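Mannitol dehydrogenase (Pseudomonas fluorescens, PDB 1LJ8) probably catalyses the NAD-dependent interconversion of mannitol and fructose, and binds NAD with the help of its Rossmann domain. Local coordinates at residues T25-A30 against S101-L106; G55-I60 against E123-S128; A114-L119 against I169-T174; I152-A157 against S161-F166; Q175-G180 against H215-A220. One frame throughout, in Å; residues are numbered along the deposited sequence.

All five contacts lie in the Rossmann domain, which carries the NAD site together with part of the C-terminal domain. Contacts 1 and 2 sit on the central parallel strands, centres about 7 Å apart, and share an S103 OG to S59 OG bond. Contact 3 lies about 15 Å from each, centre to centre, on the helices beside that sheet, where K118 NZ reaches to Q27 OE1. Helix 165-178 runs through contacts 4, 3 and 5, starting capped in contact 4 and ending in contact 5, their centres about 12 and 11 Å from that of contact 3. The bound NAD is about 6 Å from the T164 side chain and about 11 Å from that of L119.

Contact 1. Residues T25-A30 against S101-L106; sequences TRQGIA and SISDML
Q27 and S103 face each other from two strands of one sheet that are not neighbours: strand 59-64 runs between them, and their CA atoms, the nearest across the two segments, are still 7.6 Å apart. The gap is spanned by the glutamine side chain. With CG anti to the carbonyl carbon (chi1 -65°) and the chain extended beyond it, the amide reaches the other segment, and NE2 donates to S103 OG at 3.1 Å. That hydroxyl lies in the plane of the amide, and the bond is fairly straight at 162°. The other hydrogen of NE2 goes to a water 3.0 Å away, which in turn donates to D104 OD1 at 2.6 Å, so amide and carboxylate are joined through one bridging molecule. On the way, NE2 passes D104 CB at 3.6 Å. OE1 of the same amide is held by K118 NZ, which fixes which way round the group sits. S103 OG, for its part, also bonds S59 OG on the strand between. A polar chain thus runs across three parallel strands, 27-32, 59-64 and 96-107, at the start of the first in the central sheet of a Rossmann fold.

Contact 2. Residues G55-I60 against E123-S128; sequences GLDWSI and EIRIVS
R125 lies over W58 in a cation-pi stack beside the Rossmann sheet, just where the chain enters strands 59-64 and 126-129, which flank strand 27-32. R125 CB already rests against the rim of the indole, 3.7 Å from W58 CH2. Further out CD stays just outside the rim near CH2, and the bend there (chi3 -80°) brings NE in above the ring edge. NE turns back to the chain two residues earlier and donates to E123 O at 2.8 Å, from above the carbonyl plane. NH2 grips the same oxygen at 3.1 Å, but in that plane and on a lone pair, so the guanidinium holds E123 side-on with two nitrogens. NH2 also makes a weak bond to D57 O. NH1, at the far corner, forms a salt bridge with D57 OD2 at 3.2 Å, coming from above the carboxylate plane. Meanwhile NH1 hangs over the benzene part of the indole, 3.3 Å from W58 CZ2. The two planes are 27° apart, with CZ 3.9 Å from the centroid of the six-membered ring and nearly over it. A leucine at R125 would probably leave the D57 carboxylate without its charged mate and W58 without the cation on its face. D57 and W58 are brought into place by a type I turn from G55 to W58. Next along the chain from R125, I126 meets the ring obliquely, its CD1 3.7 Å from W58 CZ3.

Contact 3. Residues A114-L119 against I169-T174; sequences ALIDKL and ICAALT
I116 lies over A171, one helix against the next. Its CG1 branch, anti to the carbonyl carbon (chi1 -65°), carries CD1 out to A171 CB at 3.8 Å, while the other branch, CG2, settles on the backbone and comes 3.9 Å from A171 O. One isoleucine therefore packs on both the methyl and the carbonyl of a single alanine. A turn further on, L119 meets A172 through its first side-chain carbon: L119 CB and A172 CB are 3.4 Å apart, tighter than usual for two carbons. With A171 and A172 the second helix presents small side chains here, so the backbones can come close: I116 and A172 have the nearest CA atoms, 5.1 Å apart. The axes of the two short segments approach to 8.3 Å and cross at -58°. No hydrogen bond joins the two segments, but further along the second helix R176 NH1 bonds L119 O and Q175 NE2 bonds D117 OD1. The F168 side chain, on the same helix as A171, also touches I116 and L119. Helix 112-119 links strand 96-107 to 126-129, and helix 165-178 precedes strand 185-188, so the contact packs together two connecting helices of the Rossmann fold.

Contact 4. Residues I152-A157 against S161-F166; sequences IQHDLA and SPKTVF
Four donors converge on the carboxylate of D155, a buried side chain reaching out of helix 150-157 into the loop beyond it. OD2 takes the T164 hydroxyl, OG1, at 2.6 Å from above the carboxylate plane, and T164 N at 2.9 Å on its syn lone pair. OD1 accepts K163 N at 2.8 Å on the syn side and H154 ND1 at 2.9 Å nearly along the C-O bond. So many donors would probably favour the ionised acid. At the rim of the imidazole S161 O lies in the ring plane, 2.9 Å from H154 CE1, a close carbon-to-oxygen approach. Over one face of the imidazole runs the K163 chain, whose CD sits above the centre, 4.0 Å from the ring centroid, in a CH-pi contact. H154 gets there with CG anti to its backbone nitrogen (chi1 170°), which turns the ring toward the loop. On the apolar side of the contact, I152 CD1 packs obliquely on the F166 ring, 3.7 Å from CD1 of the phenylalanine. T164 OG1 has a second task, since it accepts from G167 N. D155 thus joins two consecutive Rossmann-domain helices across a short loop and, with the T164 side chain about 6 Å from the bound NAD, positions the residue that makes the side-chain N-cap of helix 165-178.

Contact 5. Residues Q175-G180 against H215-A220; sequences QRRAAG and HDWIKA
R177 lies on W217; in the turn of helix just before that tryptophan the shortest polar bond of the two segments joins H215 ND1 to D216 OD1 at 2.8 Å, on the anti lone pair of the carboxylate and nearly in the imidazole plane. The contact itself is a stack. R177 CG starts over the outer rim of the indole, 3.4 Å from W217 CZ2. CD follows above the six-membered ring, 3.4 Å from its centroid, as a CH-pi contact. A bend at the next bond (chi3 63°) then carries the guanidinium over the five-membered ring, where the centres are 3.7 Å apart and the planes only 14° from parallel. R177 NE comes to 3.4 Å from W217 NE1, but both are donors, so this is a stacking distance and no hydrogen bond. Here helix 165-178 ends against helix 212-221, both on the outside of the Rossmann domain, and the first finishes in a Schellman motif at G180, whose N returns to R177 O at 3.1 Å. The indole reaches R177 because CG of W217 is anti to the backbone nitrogen (chi1 -175°). Replacing W217 by an alanine would probably leave the R177 guanidinium less firmly held, without its flat support, and H221 without the ring it stacks on. E213 forms a salt bridge with R177 NH1, while L173 of the arginine's helix touches the indole.

Contact 1. Residues T25-A30 against S101-L106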
# COMPACT_ATOMS: atom_id res chain seq x y z
N THR A 25 17.71 13.17 18.44
CA THR A 25 16.79 12.01 18.27
C THR A 25 17.63 10.75 18.19
O THR A 25 18.81 10.83 17.85
CB THR A 25 15.92 12.16 17.02
OG1 THR A 25 16.73 12.35 15.86
CG2 THR A 25 15.00 13.37 17.16
N ARG A 26 17.05 9.61 18.58
CA ARG A 26 17.73 8.31 18.53
C ARG A 26 16.72 7.32 17.94
O ARG A 26 15.52 7.48 18.15
CB ARG A 26 18.17 7.85 19.92
CG ARG A 26 19.20 8.83 20.56
CD ARG A 26 20.52 8.77 19.81
NE ARG A 26 21.56 9.61 20.42
CZ ARG A 26 21.82 10.87 20.06
NH1 ARG A 26 21.11 11.46 19.10
NH2 ARG A 26 22.79 11.54 20.67
N GLN A 27 17.23 6.31 17.26
CA GLN A 27 16.36 5.37 16.54
C GLN A 27 15.69 4.30 17.35
O GLN A 27 16.29 3.73 18.27
CB GLN A 27 17.16 4.69 15.42
CG GLN A 27 17.63 5.68 14.34
CD GLN A 27 18.69 5.09 13.45
OE1 GLN A 27 19.12 3.95 13.65
NE2 GLN A 27 19.12 5.86 12.47
N GLY A 28 14.43 4.03 17.00
CA GLY A 28 13.69 2.98 17.67
C GLY A 28 12.88 2.14 16.69
O GLY A 28 12.36 1.07 17.06
N ILE A 29 12.74 2.64 15.46
CA ILE A 29 11.99 1.92 14.44
C ILE A 29 12.86 1.71 13.21
O ILE A 29 13.57 2.64 12.80
CB ILE A 29 10.75 2.76 14.00
CG1 ILE A 29 9.82 2.97 15.21
CG2 ILE A 29 10.03 2.11 12.78
CD1 ILE A 29 8.77 4.11 14.95
N ALA A 30 12.83 0.49 12.65
CA ALA A 30 13.50 0.23 11.37
C ALA A 30 12.32 -0.01 10.39
O ALA A 30 11.50 -0.93 10.59
CB ALA A 30 14.39 -1.01 11.42
N SER A 101 11.60 13.00 11.31
CA SER A 101 11.60 11.72 12.04
C SER A 101 12.38 10.56 11.44
O SER A 101 12.52 9.53 12.08
CB SER A 101 10.14 11.32 12.27
OG SER A 101 9.50 11.27 11.01
N ILE A 102 12.88 10.71 10.20
CA ILE A 102 13.70 9.66 9.60
C ILE A 102 15.13 10.22 9.70
O ILE A 102 15.41 11.34 9.23
CB ILE A 102 13.34 9.41 8.13
CG1 ILE A 102 11.92 8.83 8.05
CG2 ILE A 102 14.37 8.42 7.46
CD1 ILE A 102 11.42 8.60 6.59
N SER A 103 16.01 9.44 10.33
CA SER A 103 17.41 9.88 10.53
C SER A 103 18.45 9.16 9.69
O SER A 103 19.61 9.60 9.65
CB SER A 103 17.77 9.77 12.02
OG SER A 103 17.54 8.47 12.54
N ASP A 104 18.08 8.09 9.00
CA ASP A 104 19.06 7.39 8.14
C ASP A 104 18.27 6.42 7.28
O ASP A 104 17.07 6.25 7.50
CB ASP A 104 20.03 6.57 9.01
CG ASP A 104 21.34 6.21 8.30
OD1 ASP A 104 22.20 5.57 8.96
OD2 ASP A 104 21.54 6.57 7.10
N MSE A 105 18.94 5.76 6.34
CA MSE A 105 18.31 4.73 5.51
C MSE A 105 19.47 3.84 5.03
O MSE A 105 20.43 4.35 4.45
CB MSE A 105 17.61 5.36 4.32
CG MSE A 105 16.96 4.30 3.43
SE MSE A 105 15.85 5.11 2.12
CE MSE A 105 15.50 3.49 1.01
N LEU A 106 19.37 2.54 5.32
CA LEU A 106 20.40 1.55 4.93
C LEU A 106 19.88 0.76 3.74
O LEU A 106 18.66 0.51 3.63
CB LEU A 106 20.72 0.60 6.10
CG LEU A 106 21.20 1.27 7.41
CD1 LEU A 106 21.65 0.15 8.40
CD2 LEU A 106 22.32 2.29 7.16
O HOH W 1 21.79 4.82 11.46

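Contact 2. Residues G55-I60 against E123-S128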
# COMPACT_ATOMS: atom_id res chain seq x y z
N GLY A 55 8.93 11.09 22.75
CA GLY A 55 9.32 10.07 21.79
C GLY A 55 10.48 10.38 20.87
O GLY A 55 10.50 9.90 19.73
N LEU A 56 11.45 11.15 21.35
CA LEU A 56 12.61 11.49 20.53
C LEU A 56 13.51 10.28 20.34
O LEU A 56 14.46 10.31 19.53
CB LEU A 56 13.41 12.62 21.16
CG LEU A 56 12.65 13.92 21.43
CD1 LEU A 56 13.60 14.98 22.01
CD2 LEU A 56 12.08 14.44 20.18
N ASP A 57 13.21 9.21 21.08
CA ASP A 57 13.97 7.98 20.98
C ASP A 57 13.31 6.98 20.03
O ASP A 57 13.67 5.78 19.99
CB ASP A 57 14.17 7.36 22.36
CG ASP A 57 12.88 6.99 23.04
OD1 ASP A 57 11.91 7.81 23.03
OD2 ASP A 57 12.84 5.89 23.62
N TRP A 58 12.37 7.50 19.23
CA TRP A 58 11.66 6.65 18.26
C TRP A 58 11.89 7.09 16.81
O TRP A 58 11.01 6.99 15.94
CB TRP A 58 10.16 6.63 18.58
CG TRP A 58 9.88 5.79 19.82
CD1 TRP A 58 9.58 6.25 21.09
CD2 TRP A 58 9.83 4.37 19.88
NE1 TRP A 58 9.34 5.17 21.93
CE2 TRP A 58 9.48 4.01 21.21
CE3 TRP A 58 10.05 3.35 18.95
CZ2 TRP A 58 9.33 2.66 21.63
CZ3 TRP A 58 9.90 2.00 19.36
CH2 TRP A 58 9.54 1.67 20.70
N SER A 59 13.10 7.59 16.55
CA SER A 59 13.46 7.96 15.19
C SER A 59 13.43 6.73 14.30
O SER A 59 13.59 5.60 14.76
CB SER A 59 14.89 8.54 15.15
OG SER A 59 15.20 9.03 13.84
N ILE A 60 13.25 6.95 13.01
CA ILE A 60 13.17 5.86 12.05
C ILE A 60 14.44 5.68 11.22
O ILE A 60 15.02 6.66 10.71
CB ILE A 60 12.01 6.15 11.07
CG1 ILE A 60 10.68 6.15 11.83
CG2 ILE A 60 11.98 5.11 9.89
CD1 ILE A 60 9.59 7.05 11.08
N GLU A 123 18.16 -0.92 20.46
CA GLU A 123 17.39 0.32 20.38
C GLU A 123 16.23 0.16 19.40
O GLU A 123 15.21 0.85 19.54
CB GLU A 123 18.24 1.51 19.89
CG GLU A 123 19.40 1.88 20.80
CD GLU A 123 20.48 0.80 20.83
OE1 GLU A 123 20.65 0.09 19.81
OE2 GLU A 123 21.16 0.69 21.88
N ILE A 124 16.41 -0.72 18.41
CA ILE A 124 15.35 -0.95 17.41
C ILE A 124 14.34 -1.89 18.05
O ILE A 124 14.62 -3.07 18.29
CB ILE A 124 15.91 -1.56 16.10
CG1 ILE A 124 16.89 -0.55 15.49
CG2 ILE A 124 14.76 -1.95 15.14
CD1 ILE A 124 16.22 0.79 15.10
N ARG A 125 13.15 -1.36 18.28
CA ARG A 125 12.09 -2.10 18.99
C ARG A 125 10.87 -2.43 18.15
O ARG A 125 10.02 -3.21 18.58
CB ARG A 125 11.66 -1.30 20.25
CG ARG A 125 12.72 -1.29 21.39
CD ARG A 125 12.61 -0.00 22.23
NE ARG A 125 13.29 1.08 21.53
CZ ARG A 125 13.19 2.39 21.80
NH1 ARG A 125 12.41 2.83 22.78
NH2 ARG A 125 13.94 3.24 21.11
N ILE A 126 10.80 -1.82 16.97
CA ILE A 126 9.71 -2.10 16.03
C ILE A 126 10.33 -2.15 14.64
O ILE A 126 11.16 -1.28 14.30
CB ILE A 126 8.66 -0.94 15.99
CG1 ILE A 126 7.85 -0.91 17.30
CG2 ILE A 126 7.67 -1.16 14.81
CD1 ILE A 126 7.12 0.45 17.48
N VAL A 127 9.98 -3.18 13.86
CA VAL A 127 10.37 -3.28 12.43
C VAL A 127 8.99 -3.10 11.72
O VAL A 127 8.10 -3.95 11.85
CB VAL A 127 10.98 -4.66 12.05
CG1 VAL A 127 11.23 -4.71 10.49
CG2 VAL A 127 12.34 -4.80 12.76
N SER A 128 8.83 -1.98 11.03
CA SER A 128 7.59 -1.70 10.32
C SER A 128 7.76 -1.96 8.83
O SER A 128 8.87 -1.95 8.28
CB SER A 128 7.13 -0.27 10.59
OG SER A 128 8.18 0.64 10.33

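Contact 3. Residues A114-L119 against I169-T174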
# COMPACT_ATOMS: atom_id res chain seq x y z
N ALA A 114 25.34 -5.30 7.77
CA ALA A 114 25.12 -4.00 8.40
C ALA A 114 23.60 -3.85 8.64
O ALA A 114 23.20 -3.32 9.66
CB ALA A 114 25.59 -2.86 7.49
N LEU A 115 22.80 -4.32 7.71
CA LEU A 115 21.34 -4.24 7.87
C LEU A 115 20.86 -5.20 8.98
O LEU A 115 19.99 -4.85 9.80
CB LEU A 115 20.69 -4.58 6.55
CG LEU A 115 19.19 -4.55 6.46
CD1 LEU A 115 18.67 -3.27 7.20
CD2 LEU A 115 18.81 -4.56 4.92
N ILE A 116 21.41 -6.41 9.00
CA ILE A 116 21.06 -7.38 10.06
C ILE A 116 21.44 -6.77 11.42
O ILE A 116 20.67 -6.82 12.40
CB ILE A 116 21.80 -8.76 9.84
CG1 ILE A 116 21.28 -9.41 8.55
CG2 ILE A 116 21.60 -9.71 11.08
CD1 ILE A 116 22.15 -10.63 8.08
N ASP A 117 22.63 -6.16 11.48
CA ASP A 117 23.09 -5.55 12.74
C ASP A 117 22.13 -4.45 13.21
O ASP A 117 21.86 -4.32 14.40
CB ASP A 117 24.48 -4.91 12.59
CG ASP A 117 25.60 -5.96 12.53
OD1 ASP A 117 25.35 -7.12 12.90
OD2 ASP A 117 26.73 -5.60 12.10
N LYS A 118 21.68 -3.64 12.27
CA LYS A 118 20.74 -2.55 12.61
C LYS A 118 19.44 -3.15 13.15
O LYS A 118 18.94 -2.73 14.19
CB LYS A 118 20.44 -1.72 11.34
CG LYS A 118 19.36 -0.61 11.57
CD LYS A 118 19.77 0.41 12.64
CE LYS A 118 20.93 1.30 12.18
NZ LYS A 118 21.28 2.31 13.25
N LEU A 119 18.89 -4.12 12.42
CA LEU A 119 17.64 -4.77 12.86
C LEU A 119 17.81 -5.52 14.19
O LEU A 119 16.84 -5.77 14.92
CB LEU A 119 17.15 -5.75 11.79
CG LEU A 119 16.79 -5.07 10.45
CD1 LEU A 119 16.60 -6.17 9.37
CD2 LEU A 119 15.53 -4.20 10.61
N ILE A 169 14.47 -10.38 8.56
CA ILE A 169 13.90 -10.44 9.90
C ILE A 169 14.37 -11.69 10.67
O ILE A 169 14.70 -11.59 11.84
CB ILE A 169 12.35 -10.40 9.84
CG1 ILE A 169 11.95 -8.95 9.52
CG2 ILE A 169 11.72 -10.87 11.18
CD1 ILE A 169 10.46 -8.81 9.13
N CYS A 170 14.40 -12.84 10.02
CA CYS A 170 14.85 -14.05 10.75
C CYS A 170 16.28 -13.95 11.16
O CYS A 170 16.63 -14.34 12.27
CB CYS A 170 14.67 -15.31 9.90
SG CYS A 170 12.95 -15.85 9.85
N ALA A 171 17.14 -13.43 10.27
CA ALA A 171 18.54 -13.34 10.67
C ALA A 171 18.70 -12.35 11.84
O ALA A 171 19.54 -12.56 12.74
CB ALA A 171 19.44 -12.91 9.46
N ALA A 172 17.93 -11.26 11.85
CA ALA A 172 18.04 -10.30 12.93
C ALA A 172 17.55 -10.90 14.25
O ALA A 172 18.15 -10.66 15.30
CB ALA A 172 17.21 -9.01 12.63
N LEU A 173 16.44 -11.64 14.19
CA LEU A 173 15.90 -12.20 15.43
C LEU A 173 16.86 -13.24 16.00
O LEU A 173 17.04 -13.29 17.21
CB LEU A 173 14.52 -12.81 15.19
CG LEU A 173 13.43 -11.72 14.93
CD1 LEU A 173 12.14 -12.39 14.45
CD2 LEU A 173 13.13 -10.93 16.21
N THR A 174 17.47 -14.03 15.14
CA THR A 174 18.45 -15.02 15.61
C THR A 174 19.61 -14.34 16.33
O THR A 174 20.02 -14.76 17.43
CB THR A 174 18.96 -15.84 14.42
OG1 THR A 174 17.85 -16.57 13.87
CG2 THR A 174 20.07 -16.81 14.86

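Contact 4. Residues I152-A157 against S161-F166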
# COMPACT_ATOMS: atom_id res chain seq x y z
N ILE A 152 12.71 -16.60 -2.06
CA ILE A 152 12.48 -17.29 -0.79
C ILE A 152 13.44 -18.49 -0.72
O ILE A 152 14.05 -18.74 0.31
CB ILE A 152 11.01 -17.79 -0.63
CG1 ILE A 152 10.04 -16.57 -0.56
CG2 ILE A 152 10.87 -18.68 0.65
CD1 ILE A 152 10.28 -15.66 0.62
N GLN A 153 13.54 -19.24 -1.81
CA GLN A 153 14.50 -20.37 -1.81
C GLN A 153 15.93 -19.85 -1.57
O GLN A 153 16.74 -20.53 -0.90
CB GLN A 153 14.48 -21.13 -3.14
CG GLN A 153 13.30 -22.08 -3.29
CD GLN A 153 13.26 -23.13 -2.19
OE1 GLN A 153 14.22 -23.90 -2.01
NE2 GLN A 153 12.17 -23.15 -1.42
N HIS A 154 16.24 -18.69 -2.16
CA HIS A 154 17.56 -18.10 -1.95
C HIS A 154 17.82 -17.87 -0.47
O HIS A 154 18.87 -18.26 0.08
CB HIS A 154 17.72 -16.74 -2.70
CG HIS A 154 18.96 -16.01 -2.30
ND1 HIS A 154 19.05 -15.27 -1.13
CD2 HIS A 154 20.20 -15.99 -2.85
CE1 HIS A 154 20.29 -14.83 -0.98
NE2 HIS A 154 21.00 -15.25 -2.01
N ASP A 155 16.86 -17.25 0.22
CA ASP A 155 17.07 -16.96 1.64
C ASP A 155 17.17 -18.21 2.53
O ASP A 155 17.88 -18.21 3.54
CB ASP A 155 15.97 -16.00 2.13
CG ASP A 155 16.20 -14.58 1.68
OD1 ASP A 155 17.03 -14.36 0.77
OD2 ASP A 155 15.55 -13.68 2.24
N LEU A 156 16.47 -19.29 2.15
CA LEU A 156 16.55 -20.51 2.92
C LEU A 156 17.95 -21.11 2.73
O LEU A 156 18.53 -21.60 3.70
CB LEU A 156 15.46 -21.49 2.46
CG LEU A 156 14.05 -20.97 2.83
CD1 LEU A 156 13.00 -21.87 2.18
CD2 LEU A 156 13.87 -20.95 4.32
N ALA A 157 18.51 -20.98 1.53
CA ALA A 157 19.85 -21.50 1.21
C ALA A 157 21.00 -20.64 1.72
O ALA A 157 22.11 -21.15 1.93
CB ALA A 157 20.00 -21.70 -0.29
N SER A 161 22.95 -14.22 4.19
CA SER A 161 23.05 -13.24 3.12
C SER A 161 21.66 -13.17 2.46
O SER A 161 21.51 -13.44 1.28
CB SER A 161 24.08 -13.66 2.04
OG SER A 161 24.39 -12.53 1.27
N PRO A 162 20.63 -12.83 3.26
CA PRO A 162 19.27 -12.76 2.73
C PRO A 162 19.03 -11.58 1.81
O PRO A 162 19.79 -10.61 1.78
CB PRO A 162 18.40 -12.65 4.01
CG PRO A 162 19.25 -11.77 4.89
CD PRO A 162 20.69 -12.41 4.67
N LYS A 163 17.95 -11.69 1.05
CA LYS A 163 17.57 -10.64 0.14
C LYS A 163 16.14 -10.20 0.45
O LYS A 163 15.76 -9.11 0.05
CB LYS A 163 17.61 -11.10 -1.30
CG LYS A 163 18.96 -11.62 -1.75
CD LYS A 163 18.92 -11.83 -3.26
CE LYS A 163 17.59 -12.41 -3.70
NZ LYS A 163 17.47 -12.30 -5.18
N THR A 164 15.36 -11.04 1.12
CA THR A 164 13.95 -10.69 1.37
C THR A 164 13.67 -10.24 2.77
O THR A 164 14.44 -10.46 3.69
CB THR A 164 12.97 -11.86 1.10
OG1 THR A 164 13.06 -12.82 2.17
CG2 THR A 164 13.33 -12.53 -0.23
N VAL A 165 12.49 -9.65 2.94
CA VAL A 165 12.13 -9.21 4.26
C VAL A 165 12.14 -10.39 5.26
O VAL A 165 12.54 -10.23 6.43
CB VAL A 165 10.72 -8.49 4.18
CG1 VAL A 165 9.69 -9.44 3.60
CG2 VAL A 165 10.29 -8.03 5.53
N PHE A 166 11.69 -11.56 4.83
CA PHE A 166 11.67 -12.69 5.76
C PHE A 166 13.06 -13.12 6.17
O PHE A 166 13.28 -13.41 7.34
CB PHE A 166 10.94 -13.87 5.13
CG PHE A 166 9.56 -13.53 4.68
CD1 PHE A 166 9.28 -13.37 3.34
CD2 PHE A 166 8.57 -13.28 5.62
CE1 PHE A 166 8.00 -12.95 2.91
CE2 PHE A 166 7.29 -12.86 5.22
CZ PHE A 166 7.01 -12.69 3.86

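Contact 5. Residues Q175-G180 against H215-A220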
# COMPACT_ATOMS: atom_id res chain seq x y z
N GLN A 175 20.13 -13.27 15.73
CA GLN A 175 21.24 -12.50 16.32
C GLN A 175 20.81 -11.86 17.65
O GLN A 175 21.59 -11.88 18.64
CB GLN A 175 21.70 -11.42 15.33
CG GLN A 175 22.98 -10.66 15.74
CD GLN A 175 23.58 -9.89 14.59
OE1 GLN A 175 23.91 -10.47 13.55
NE2 GLN A 175 23.76 -8.58 14.76
N ARG A 176 19.60 -11.28 17.71
CA ARG A 176 19.13 -10.71 18.97
C ARG A 176 19.08 -11.78 20.07
O ARG A 176 19.56 -11.55 21.20
CB ARG A 176 17.73 -10.05 18.84
CG ARG A 176 17.73 -8.80 17.94
CD ARG A 176 16.30 -8.31 17.63
NE ARG A 176 15.74 -7.47 18.70
CZ ARG A 176 15.77 -6.15 18.72
NH1 ARG A 176 16.31 -5.46 17.72
NH2 ARG A 176 15.30 -5.49 19.77
N ARG A 177 18.53 -12.94 19.73
CA ARG A 177 18.43 -14.04 20.70
C ARG A 177 19.79 -14.45 21.26
O ARG A 177 19.94 -14.68 22.47
CB ARG A 177 17.81 -15.26 20.07
CG ARG A 177 16.41 -15.08 19.63
CD ARG A 177 15.91 -16.41 19.13
NE ARG A 177 15.90 -17.42 20.20
CZ ARG A 177 15.72 -18.72 19.98
NH1 ARG A 177 15.57 -19.17 18.73
NH2 ARG A 177 15.62 -19.56 21.01
N ALA A 178 20.78 -14.52 20.37
CA ALA A 178 22.11 -14.92 20.76
C ALA A 178 22.75 -13.86 21.64
O ALA A 178 23.69 -14.16 22.40
CB ALA A 178 22.95 -15.18 19.52
N ALA A 179 22.24 -12.64 21.59
CA ALA A 179 22.79 -11.57 22.42
C ALA A 179 21.96 -11.32 23.68
O ALA A 179 22.28 -10.42 24.48
CB ALA A 179 22.89 -10.29 21.60
N GLY A 180 20.91 -12.11 23.85
CA GLY A 180 20.02 -11.90 24.98
C GLY A 180 19.18 -10.64 24.79
O GLY A 180 18.72 -10.05 25.78
N HIS A 215 10.90 -21.06 14.67
CA HIS A 215 9.46 -20.87 14.47
C HIS A 215 8.75 -20.74 15.82
O HIS A 215 7.93 -19.81 16.05
CB HIS A 215 8.86 -22.06 13.68
CG HIS A 215 7.37 -22.17 13.78
ND1 HIS A 215 6.73 -22.65 14.90
CD2 HIS A 215 6.39 -21.80 12.92
CE1 HIS A 215 5.42 -22.57 14.73
NE2 HIS A 215 5.19 -22.05 13.53
N ASP A 216 9.06 -21.66 16.72
CA ASP A 216 8.39 -21.63 18.02
C ASP A 216 8.74 -20.41 18.84
O ASP A 216 7.87 -19.82 19.52
CB ASP A 216 8.73 -22.91 18.81
CG ASP A 216 8.08 -24.16 18.22
OD1 ASP A 216 7.42 -24.11 17.16
OD2 ASP A 216 8.24 -25.23 18.84
N TRP A 217 10.00 -20.01 18.77
CA TRP A 217 10.43 -18.87 19.53
C TRP A 217 9.75 -17.60 18.98
O TRP A 217 9.33 -16.72 19.76
CB TRP A 217 11.94 -18.68 19.45
CG TRP A 217 12.42 -17.56 20.33
CD1 TRP A 217 12.79 -17.62 21.64
CD2 TRP A 217 12.63 -16.21 19.92
NE1 TRP A 217 13.22 -16.39 22.08
CE2 TRP A 217 13.13 -15.51 21.04
CE3 TRP A 217 12.45 -15.52 18.71
CZ2 TRP A 217 13.46 -14.13 20.98
CZ3 TRP A 217 12.77 -14.16 18.66
CH2 TRP A 217 13.27 -13.49 19.79
N ILE A 218 9.64 -17.50 17.66
CA ILE A 218 9.02 -16.32 17.07
C ILE A 218 7.54 -16.26 17.44
O ILE A 218 7.01 -15.20 17.83
CB ILE A 218 9.21 -16.32 15.53
CG1 ILE A 218 10.69 -16.04 15.22
CG2 ILE A 218 8.26 -15.24 14.83
CD1 ILE A 218 11.00 -16.12 13.73
N LYS A 219 6.88 -17.40 17.34
CA LYS A 219 5.46 -17.48 17.67
C LYS A 219 5.21 -17.00 19.09
O LYS A 219 4.22 -16.29 19.36
CB LYS A 219 4.98 -18.92 17.46
CG LYS A 219 3.49 -19.09 17.56
CD LYS A 219 3.12 -20.55 17.26
CE LYS A 219 1.61 -20.75 17.34
NZ LYS A 219 1.24 -22.00 16.60
N ALA A 220 6.13 -17.30 19.99
CA ALA A 220 5.98 -16.89 21.38
C ALA A 220 6.54 -15.52 21.78
O ALA A 220 6.15 -14.98 22.82
CB ALA A 220 6.60 -17.98 22.31